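Local coordinates for protein probable molybdenum cofactor guanylyltransferase (Aquifex aeolicus, PDB 2E8B) that probably transfers a GMP moiety from GTP to molybdenum-bound molybdopterin, forming the guanine dinucleotide form of the molybdenum cofactor, at residues T16-A21 and K93-E98; A83-L88 and Y158-L163; G105-M110 and L182-T187; E124-A129 and G139-K144. All blocks are in the same frame, centred on the assembly; numbering follows the deposited sequence.

Interaction 1: T16-A21 and K93-E98; sequences TCYVLA and KHAKEE
Y18 and A95 mark the tight part of this contact, where a central strand meets the chain as it leaves a helix. The phenol carries its OH to 3.3 Å from CA of A95, against the residue where helical geometry ends. CG of Y18 stands anti to the carbonyl carbon (chi1 -69°), which points the phenol out at K93-E98. H94 lies beside it rim to rim, ring centroids 5.7 Å apart and planes at 81°, so neither ring covers the other. Y58 meets both rings from a neighbouring strand, and V100 lies against Y18 and A95.

The other half of the contact is wet. One water sits where three polar groups converge, 2.6 Å from OH of Y18 and 2.9 Å from OG1 of T16, while accepting the N-H of K96 at 3.0 Å. A second water accepts the backbone N-H of T16 and donates a hydrogen bond to OE1 of E97. Direct contact there is slight: CG2 of T16 stays 3.8 Å from OE1 of E97. That carboxylate oxygen also receives the backbone N-H of N15, so it has both a protein partner and a water, and K96 leads its side chain away.

As a worked example, the contact illustrates the Rossmann-like half of a GT-A nucleotidyltransferase: helix 84-94 packs on the parallel part of the mixed sheet and leads through a short loop into strand 99-104, alongside strand 16-22, whose far end carries L20 and A21 of the predicted GTP site.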
# COMPACT_ATOMS: atom_id res chain seq x y z
N THR A 16 7.51 -2.91 9.37
CA THR A 16 7.41 -1.67 8.61
C THR A 16 6.32 -1.71 7.54
O THR A 16 6.03 -2.76 6.96
CB THR A 16 8.76 -1.32 7.95
OG1 THR A 16 8.99 -2.17 6.83
CG2 THR A 16 9.89 -1.52 8.95
N CYS A 17 5.72 -0.55 7.30
CA CYS A 17 4.65 -0.43 6.31
C CYS A 17 4.84 0.82 5.46
O CYS A 17 5.26 1.87 5.95
CB CYS A 17 3.30 -0.36 7.02
SG CYS A 17 1.83 -0.13 5.98
N TYR A 18 4.51 0.69 4.17
CA TYR A 18 4.61 1.80 3.24
C TYR A 18 3.22 2.15 2.75
O TYR A 18 2.53 1.30 2.19
CB TYR A 18 5.50 1.41 2.06
CG TYR A 18 6.93 1.24 2.46
CD1 TYR A 18 7.38 0.04 2.98
CD2 TYR A 18 7.82 2.32 2.39
CE1 TYR A 18 8.69 -0.10 3.43
CE2 TYR A 18 9.13 2.20 2.84
CZ TYR A 18 9.55 0.98 3.36
OH TYR A 18 10.84 0.84 3.81
N VAL A 19 2.81 3.39 2.98
CA VAL A 19 1.51 3.87 2.55
C VAL A 19 1.73 4.61 1.25
O VAL A 19 2.45 5.61 1.21
CB VAL A 19 0.89 4.81 3.60
CG1 VAL A 19 -0.42 5.39 3.08
CG2 VAL A 19 0.66 4.06 4.91
N LEU A 20 1.12 4.11 0.18
CA LEU A 20 1.28 4.70 -1.15
C LEU A 20 0.35 5.88 -1.38
O LEU A 20 -0.87 5.72 -1.43
CB LEU A 20 1.05 3.63 -2.22
CG LEU A 20 1.87 2.35 -2.05
CD1 LEU A 20 1.64 1.40 -3.22
CD2 LEU A 20 3.35 2.70 -1.96
N ALA A 21 0.94 7.07 -1.54
CA ALA A 21 0.17 8.30 -1.76
C ALA A 21 0.06 8.70 -3.23
O ALA A 21 -0.75 9.56 -3.57
CB ALA A 21 0.78 9.43 -0.96
N LYS A 93 12.70 -0.64 -2.54
CA LYS A 93 14.07 -0.15 -2.64
C LYS A 93 14.49 0.40 -1.27
O LYS A 93 15.63 0.22 -0.83
CB LYS A 93 14.13 0.96 -3.70
CG LYS A 93 15.47 1.64 -3.88
CD LYS A 93 15.34 2.73 -4.93
CE LYS A 93 16.63 3.50 -5.13
NZ LYS A 93 16.46 4.54 -6.18
N HIS A 94 13.55 1.05 -0.59
CA HIS A 94 13.80 1.64 0.72
C HIS A 94 13.76 0.61 1.85
O HIS A 94 14.43 0.79 2.86
CB HIS A 94 12.75 2.73 1.00
CG HIS A 94 12.92 3.40 2.33
ND1 HIS A 94 13.81 4.42 2.54
CD2 HIS A 94 12.30 3.19 3.52
CE1 HIS A 94 13.73 4.82 3.80
NE2 HIS A 94 12.82 4.09 4.41
N ALA A 95 12.98 -0.44 1.67
CA ALA A 95 12.81 -1.49 2.69
C ALA A 95 14.09 -1.85 3.44
O ALA A 95 15.13 -2.08 2.84
CB ALA A 95 12.22 -2.74 2.05
N LYS A 96 14.00 -1.90 4.77
CA LYS A 96 15.14 -2.24 5.62
C LYS A 96 15.00 -3.66 6.15
O LYS A 96 15.92 -4.19 6.78
CB LYS A 96 15.24 -1.26 6.79
CG LYS A 96 15.24 0.21 6.39
CD LYS A 96 16.28 0.52 5.33
CE LYS A 96 16.22 1.99 4.92
NZ LYS A 96 17.02 2.26 3.69
N GLU A 97 13.85 -4.28 5.91
CA GLU A 97 13.60 -5.65 6.34
C GLU A 97 13.24 -6.47 5.10
O GLU A 97 12.90 -5.90 4.06
CB GLU A 97 12.46 -5.70 7.36
CG GLU A 97 12.71 -4.90 8.64
CD GLU A 97 11.71 -5.22 9.73
OE1 GLU A 97 10.50 -5.19 9.46
OE2 GLU A 97 12.14 -5.50 10.88
N GLU A 98 13.30 -7.79 5.21
CA GLU A 98 13.02 -8.67 4.07
C GLU A 98 11.58 -8.64 3.57
O GLU A 98 11.33 -8.82 2.37
CB GLU A 98 13.40 -10.11 4.42
CG GLU A 98 13.12 -11.11 3.31
CD GLU A 98 13.81 -10.73 2.01
OE1 GLU A 98 15.05 -10.62 2.00
OE2 GLU A 98 13.11 -10.55 0.99
O HOH W 1 8.90 -4.86 7.58
O HOH W 2 11.38 -0.77 5.84

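Interaction 2: A83-L88 and Y158-L163; sequences ASIIGL and YRIWAL
Two helix N-termini packed by their first turns form this contact, and I85 is wedged between Y158 and I160. A83 and R159 hold the N-cap positions. I85 touches both neighbours: its CG2 branch lies 3.8 Å from CB of Y158, while its CB rests 3.9 Å from CG1 of I160. With CG1 anti to the backbone N (chi1 -167°), the other branch sends CD1 on toward R159 and L163. The delta methyl of I160 returns the contact, 3.6 Å from CB of S84. Deeper in, L88 and L163 meet tip to tip, CD2 to CD2 at 3.9 Å. At the outer end CB of A83 touches CD2 of Y158 at 3.6 Å, the phenol hydroxyl is bonded to E81, and I86 borders D77 of the predicted GTP site. A water joins the backbones, accepting N-H of I85 at 2.9 Å and donating to O of Y158 at 2.7 Å. Cut back to an alanine, I85 would lose both branches, and the space between Y158 and I160 would probably become a gap, with L163 missing a neighbour. Helix 146-154 adds I153 against I85 and I149 against L163, and strand 140-142 sets Y141 against L88 and I160.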
# COMPACT_ATOMS: atom_id res chain seq x y z
N ALA A 83 2.57 5.56 -11.54
CA ALA A 83 2.09 4.19 -11.69
C ALA A 83 2.27 3.47 -10.36
O ALA A 83 3.26 3.68 -9.66
CB ALA A 83 2.87 3.47 -12.79
N SER A 84 1.30 2.62 -10.01
CA SER A 84 1.37 1.90 -8.75
C SER A 84 2.63 1.05 -8.63
O SER A 84 3.20 0.94 -7.54
CB SER A 84 0.13 1.02 -8.58
OG SER A 84 -1.03 1.82 -8.51
N ILE A 85 3.06 0.46 -9.74
CA ILE A 85 4.25 -0.39 -9.70
C ILE A 85 5.49 0.42 -9.34
O ILE A 85 6.44 -0.11 -8.77
CB ILE A 85 4.45 -1.13 -11.06
CG1 ILE A 85 5.50 -2.23 -10.88
CG2 ILE A 85 4.88 -0.16 -12.13
CD1 ILE A 85 5.66 -3.13 -12.10
N ILE A 86 5.48 1.71 -9.67
CA ILE A 86 6.61 2.58 -9.35
C ILE A 86 6.61 2.90 -7.85
O ILE A 86 7.67 3.05 -7.24
CB ILE A 86 6.56 3.88 -10.18
CG1 ILE A 86 6.87 3.54 -11.64
CG2 ILE A 86 7.55 4.90 -9.63
CD1 ILE A 86 6.87 4.72 -12.59
N GLY A 87 5.42 2.99 -7.26
CA GLY A 87 5.35 3.25 -5.83
C GLY A 87 5.84 2.01 -5.08
O GLY A 87 6.50 2.11 -4.05
N LEU A 88 5.51 0.85 -5.63
CA LEU A 88 5.92 -0.43 -5.05
C LEU A 88 7.43 -0.55 -5.12
O LEU A 88 8.08 -0.93 -4.15
CB LEU A 88 5.27 -1.58 -5.82
CG LEU A 88 5.50 -3.00 -5.32
CD1 LEU A 88 4.96 -3.13 -3.90
CD2 LEU A 88 4.81 -4.00 -6.23
N TYR A 158 4.22 -2.05 -16.77
CA TYR A 158 3.86 -1.51 -15.47
C TYR A 158 2.72 -2.25 -14.79
O TYR A 158 2.27 -1.86 -13.71
CB TYR A 158 3.46 -0.04 -15.61
CG TYR A 158 4.60 0.92 -15.93
CD1 TYR A 158 5.82 0.46 -16.41
CD2 TYR A 158 4.42 2.29 -15.76
CE1 TYR A 158 6.85 1.36 -16.73
CE2 TYR A 158 5.44 3.19 -16.07
CZ TYR A 158 6.64 2.72 -16.55
OH TYR A 158 7.64 3.61 -16.88
N ARG A 159 2.23 -3.32 -15.41
CA ARG A 159 1.12 -4.06 -14.83
C ARG A 159 1.53 -4.85 -13.59
O ARG A 159 2.39 -5.73 -13.68
CB ARG A 159 0.53 -5.02 -15.86
CG ARG A 159 0.01 -4.35 -17.11
CD ARG A 159 -0.38 -5.41 -18.12
NE ARG A 159 0.78 -6.16 -18.58
CZ ARG A 159 0.71 -7.29 -19.28
NH1 ARG A 159 -0.47 -7.79 -19.61
NH2 ARG A 159 1.82 -7.90 -19.67
N ILE A 160 0.94 -4.55 -12.45
CA ILE A 160 1.26 -5.30 -11.24
C ILE A 160 0.66 -6.70 -11.36
O ILE A 160 1.17 -7.66 -10.77
CB ILE A 160 0.74 -4.60 -9.97
CG1 ILE A 160 1.49 -3.27 -9.78
CG2 ILE A 160 0.97 -5.48 -8.75
CD1 ILE A 160 1.01 -2.45 -8.58
N TRP A 161 -0.41 -6.83 -12.14
CA TRP A 161 -1.03 -8.14 -12.35
C TRP A 161 -0.02 -9.05 -13.03
O TRP A 161 0.13 -10.21 -12.67
CB TRP A 161 -2.27 -8.05 -13.24
CG TRP A 161 -3.51 -7.56 -12.56
CD1 TRP A 161 -3.70 -7.37 -11.22
CD2 TRP A 161 -4.74 -7.21 -13.20
NE1 TRP A 161 -4.98 -6.91 -10.99
CE2 TRP A 161 -5.64 -6.81 -12.19
CE3 TRP A 161 -5.17 -7.19 -14.53
CZ2 TRP A 161 -6.95 -6.40 -12.46
CZ3 TRP A 161 -6.47 -6.78 -14.81
CH2 TRP A 161 -7.34 -6.39 -13.78
N ALA A 162 0.68 -8.52 -14.03
CA ALA A 162 1.68 -9.29 -14.76
C ALA A 162 2.86 -9.60 -13.85
O ALA A 162 3.42 -10.70 -13.89
CB ALA A 162 2.15 -8.51 -15.99
N LEU A 163 3.24 -8.63 -13.04
CA LEU A 163 4.34 -8.82 -12.10
C LEU A 163 4.03 -9.97 -11.16
O LEU A 163 4.85 -10.87 -10.97
CB LEU A 163 4.57 -7.55 -11.27
CG LEU A 163 5.51 -7.69 -10.07
CD1 LEU A 163 6.95 -7.89 -10.55
CD2 LEU A 163 5.42 -6.44 -9.20
O HOH W 3 1.45 0.17 -12.16

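Interaction 3: G105-M110 and L182-T187; sequences GDLPLM and LLNMNT
P108 and M185 pass alongside one another, pointing opposite ways, where two irregular loops meet. The side chain of M185 can be followed outward. CB begins the course with CG anti to the carbonyl carbon (chi1 -85°). CG then comes to 3.5 Å from CG of P108, tighter than ordinary carbon packing. SD stands off slightly from the same ring, and the bends at chi2 and chi3 bring the terminal CE back to it, 3.6 Å from CG of P108. The thioether chain is thus bent around the CB-CG edge of the pyrrolidine. CD of that ring meets a backbone instead, 3.3 Å from O of L183. Further in, CD2 of L107 lies against O of L182, and M110 and L182 run side by side, CE to CD2 at 4.0 Å.

Polar groups meet through water. D106 and N184 cross obliquely, carboxylate and amide planes 85° apart, and OD2 keeps 3.7 Å from ND2. A water between them donates to OD2 at 2.7 Å and accepts a weak bond from ND2; OD1 is bonded to OG of S104. Another water accepts N-H of L109 and donates to O of L183 at 2.6 Å, joining the type I turn L107-M110 to the other loop.

With no hydrogen bond passing directly from loop to loop, the fit rests on apolar packing and bridging waters. The hydration of D106, predicted to bind GTP and magnesium, is consistent with an exposed residue whose waters a ligand or metal could replace.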
# COMPACT_ATOMS: atom_id res chain seq x y z
N GLY A 105 -3.06 4.42 0.01
CA GLY A 105 -3.56 5.52 0.82
C GLY A 105 -4.97 5.99 0.51
O GLY A 105 -5.40 7.02 1.04
N ASP A 106 -5.69 5.26 -0.34
CA ASP A 106 -7.05 5.66 -0.72
C ASP A 106 -8.16 4.71 -0.23
O ASP A 106 -9.20 4.59 -0.87
CB ASP A 106 -7.13 5.80 -2.24
CG ASP A 106 -6.92 4.49 -2.96
OD1 ASP A 106 -6.63 3.48 -2.27
OD2 ASP A 106 -7.03 4.46 -4.20
N LEU A 107 -7.94 4.07 0.91
CA LEU A 107 -8.91 3.13 1.47
C LEU A 107 -9.55 3.75 2.72
O LEU A 107 -9.07 3.57 3.83
CB LEU A 107 -8.20 1.82 1.81
CG LEU A 107 -7.59 1.19 0.55
CD1 LEU A 107 -6.63 0.07 0.93
CD2 LEU A 107 -8.71 0.66 -0.35
N PRO A 108 -10.67 4.47 2.52
CA PRO A 108 -11.43 5.16 3.57
C PRO A 108 -11.99 4.33 4.72
O PRO A 108 -12.27 4.87 5.79
CB PRO A 108 -12.52 5.87 2.78
CG PRO A 108 -12.81 4.90 1.68
CD PRO A 108 -11.41 4.48 1.25
N LEU A 109 -12.14 3.03 4.51
CA LEU A 109 -12.70 2.17 5.55
C LEU A 109 -11.73 1.14 6.15
O LEU A 109 -12.14 0.27 6.91
CB LEU A 109 -13.94 1.46 5.01
CG LEU A 109 -15.07 2.42 4.64
CD1 LEU A 109 -16.16 1.68 3.90
CD2 LEU A 109 -15.61 3.07 5.90
N MET A 110 -10.45 1.26 5.82
CA MET A 110 -9.46 0.32 6.34
C MET A 110 -9.46 0.26 7.86
O MET A 110 -9.62 1.28 8.54
CB MET A 110 -8.05 0.68 5.83
CG MET A 110 -6.93 -0.28 6.26
SD MET A 110 -7.17 -2.04 5.81
CE MET A 110 -7.39 -1.92 4.03
N LEU A 182 -12.10 -2.69 2.40
CA LEU A 182 -11.27 -2.54 1.21
C LEU A 182 -11.92 -1.70 0.11
O LEU A 182 -11.40 -1.60 -1.00
CB LEU A 182 -10.92 -3.93 0.66
CG LEU A 182 -9.84 -4.64 1.49
CD1 LEU A 182 -10.01 -6.14 1.44
CD2 LEU A 182 -8.47 -4.23 0.99
N LEU A 183 -13.07 -1.10 0.41
CA LEU A 183 -13.76 -0.28 -0.59
C LEU A 183 -13.04 1.05 -0.81
O LEU A 183 -12.25 1.49 0.03
CB LEU A 183 -15.20 -0.02 -0.14
CG LEU A 183 -16.13 -1.23 -0.03
CD1 LEU A 183 -17.45 -0.82 0.59
CD2 LEU A 183 -16.35 -1.83 -1.41
N ASN A 184 -13.30 1.68 -1.95
CA ASN A 184 -12.70 2.97 -2.25
C ASN A 184 -13.79 4.01 -2.12
O ASN A 184 -14.95 3.67 -1.91
CB ASN A 184 -12.13 3.00 -3.67
CG ASN A 184 -11.18 1.85 -3.95
OD1 ASN A 184 -11.62 0.71 -4.14
ND2 ASN A 184 -9.89 2.13 -3.96
N MET A 185 -13.43 5.29 -2.25
CA MET A 185 -14.41 6.37 -2.17
C MET A 185 -14.95 6.77 -3.54
O MET A 185 -14.18 7.03 -4.46
CB MET A 185 -13.75 7.64 -1.63
CG MET A 185 -13.68 7.75 -0.11
SD MET A 185 -15.23 8.29 0.66
CE MET A 185 -15.87 6.76 1.28
N ASN A 186 -16.27 6.80 -3.67
CA ASN A 186 -16.91 7.09 -4.96
C ASN A 186 -18.36 7.54 -4.79
O ASN A 186 -18.69 8.25 -3.84
CB ASN A 186 -16.85 5.83 -5.83
CG ASN A 186 -17.65 4.68 -5.25
OD1 ASN A 186 -17.49 4.33 -4.09
ND2 ASN A 186 -18.51 4.09 -6.07
N THR A 187 -19.22 7.12 -5.72
CA THR A 187 -20.64 7.46 -5.72
C THR A 187 -21.67 8.56 -5.96
O THR A 187 -22.86 8.38 -5.73
CB THR A 187 -21.38 6.82 -4.52
OG1 THR A 187 -20.94 7.42 -3.30
CG2 THR A 187 -21.12 5.32 -4.47
O HOH W 4 -10.14 5.59 -3.27
O HOH W 5 -7.04 1.73 -4.42
O HOH W 6 -11.41 1.28 2.45

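Interaction 4: E124-A129 and G139-K144; sequences EPVSVA and GVYSKK
V126 lays its CG1 methyl over the face of the Y141 ring, 3.7 Å from the centroid and 10° off the normal, a CH-pi contact. CG1 of V128 joins it obliquely, 4.0 Å from CE1 of Y141. Beneath these side chains runs an antiparallel ladder. S127 and V140 form a hydrogen-bonded pair: N of S127 reaches O of V140 at 3.1 Å and 162°, and N of V140 returns to O of S127 at 2.9 Å. Beyond it a weak 3.2 Å bond from N of S142 to O of P125 ends the pairing. At the other end V128 faces G139 with CA atoms only 4.1 Å apart; a beta carbon on the glycine would run into O of S127.

The next shell fixes the ring. CG of Y141 stands anti to the carbonyl carbon (chi1 -80°), which lays the ring alongside V126 and V128; its hydroxyl is bonded to O of T136, and L92 and L164 of two helices pack on it. A phenylalanine here lacks the hydroxyl and would probably leave the carbonyl of T136 without its mate and the ring less firmly fixed. On the outer edge N170 of strand 170-173 bonds to the backbone of V126; on the far side E98, just before strand 99-104, bonds to OG of S142. Backbone bonds therefore set the register, while the buried ring ties this part of the sheet to the helices.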
# COMPACT_ATOMS: atom_id res chain seq x y z
N GLU A 124 5.42 -16.16 1.62
CA GLU A 124 6.29 -15.64 0.57
C GLU A 124 5.82 -16.09 -0.82
O GLU A 124 5.17 -17.13 -0.95
CB GLU A 124 7.73 -16.11 0.81
CG GLU A 124 8.35 -15.53 2.07
CD GLU A 124 9.74 -16.07 2.34
OE1 GLU A 124 10.61 -15.95 1.44
OE2 GLU A 124 9.97 -16.61 3.44
N PRO A 125 6.14 -15.32 -1.87
CA PRO A 125 6.91 -14.07 -1.83
C PRO A 125 6.03 -12.84 -1.64
O PRO A 125 6.52 -11.77 -1.30
CB PRO A 125 7.61 -14.06 -3.18
CG PRO A 125 6.57 -14.62 -4.08
CD PRO A 125 6.00 -15.78 -3.27
N VAL A 126 4.73 -13.01 -1.87
CA VAL A 126 3.76 -11.93 -1.74
C VAL A 126 2.41 -12.49 -1.29
O VAL A 126 2.00 -13.56 -1.72
CB VAL A 126 3.51 -11.22 -3.08
CG1 VAL A 126 2.53 -10.06 -2.89
CG2 VAL A 126 4.81 -10.74 -3.66
N SER A 127 1.74 -11.76 -0.41
CA SER A 127 0.41 -12.15 0.06
C SER A 127 -0.42 -10.88 -0.00
O SER A 127 -0.09 -9.88 0.64
CB SER A 127 0.46 -12.68 1.49
OG SER A 127 1.02 -13.98 1.53
N VAL A 128 -1.47 -10.90 -0.81
CA VAL A 128 -2.32 -9.74 -0.95
C VAL A 128 -3.77 -10.06 -0.65
O VAL A 128 -4.22 -11.19 -0.85
CB VAL A 128 -2.22 -9.14 -2.37
CG1 VAL A 128 -0.91 -8.38 -2.53
CG2 VAL A 128 -2.32 -10.25 -3.39
N ALA A 129 -4.49 -9.05 -0.19
CA ALA A 129 -5.90 -9.19 0.15
C ALA A 129 -6.76 -9.48 -1.07
O ALA A 129 -6.53 -8.92 -2.14
CB ALA A 129 -6.38 -7.91 0.84
N GLY A 139 -1.07 -5.69 1.17
CA GLY A 139 -0.42 -6.95 1.43
C GLY A 139 1.02 -6.84 1.85
O GLY A 139 1.54 -5.74 2.07
N VAL A 140 1.68 -7.99 1.94
CA VAL A 140 3.08 -8.04 2.32
C VAL A 140 3.88 -8.43 1.09
O VAL A 140 3.55 -9.42 0.42
CB VAL A 140 3.32 -9.08 3.43
CG1 VAL A 140 4.80 -9.13 3.81
CG2 VAL A 140 2.48 -8.71 4.65
N TYR A 141 4.91 -7.65 0.80
CA TYR A 141 5.79 -7.87 -0.34
C TYR A 141 7.21 -8.12 0.14
O TYR A 141 7.66 -7.50 1.11
CB TYR A 141 5.81 -6.66 -1.26
CG TYR A 141 4.63 -6.56 -2.19
CD1 TYR A 141 3.38 -6.13 -1.74
CD2 TYR A 141 4.76 -6.91 -3.54
CE1 TYR A 141 2.28 -6.05 -2.60
CE2 TYR A 141 3.67 -6.84 -4.41
CZ TYR A 141 2.44 -6.41 -3.93
OH TYR A 141 1.38 -6.38 -4.81
N SER A 142 7.91 -9.01 -0.56
CA SER A 142 9.29 -9.35 -0.24
C SER A 142 10.28 -8.46 -1.00
O SER A 142 10.11 -8.20 -2.19
CB SER A 142 9.57 -10.81 -0.59
OG SER A 142 10.95 -11.10 -0.46
N LYS A 143 11.32 -8.01 -0.31
CA LYS A 143 12.32 -7.16 -0.93
C LYS A 143 13.04 -7.93 -2.04
O LYS A 143 13.59 -7.34 -2.96
CB LYS A 143 13.34 -6.70 0.12
CG LYS A 143 14.27 -5.61 -0.36
CD LYS A 143 15.27 -5.23 0.71
CE LYS A 143 16.25 -4.18 0.21
NZ LYS A 143 15.57 -2.89 -0.10
N LYS A 144 13.02 -9.26 -1.94
CA LYS A 144 13.67 -10.11 -2.93
C LYS A 144 13.06 -9.96 -4.31
O LYS A 144 13.62 -10.43 -5.30
CB LYS A 144 13.61 -11.58 -2.48
CG LYS A 144 14.44 -11.87 -1.24
CD LYS A 144 14.38 -13.34 -0.84
CE LYS A 144 15.23 -13.60 0.40
NZ LYS A 144 15.24 -15.04 0.79

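Overall arrangement
Interaction 4 is the most buried of the four, and the one held by direct backbone hydrogen bonds between its segments; the other three rely on packing and bridging waters. Interactions 1 and 2 share helix 84-94, its C-terminal end in one and its first turns in the other, and they touch through L20 and G87. Interaction 4 meets both: its ring packs on the helices of interaction 2, and E98 and A95 of interaction 1 probably bond to K143. Interaction 3 differs in joining two loops; like 1 and 2 it is only partly buried. It lies about 21 Å between centres from interaction 1, yet G105 probably bonds to L20. Chemistry thus shifts from strand ladder through helix packing to hydrated loops.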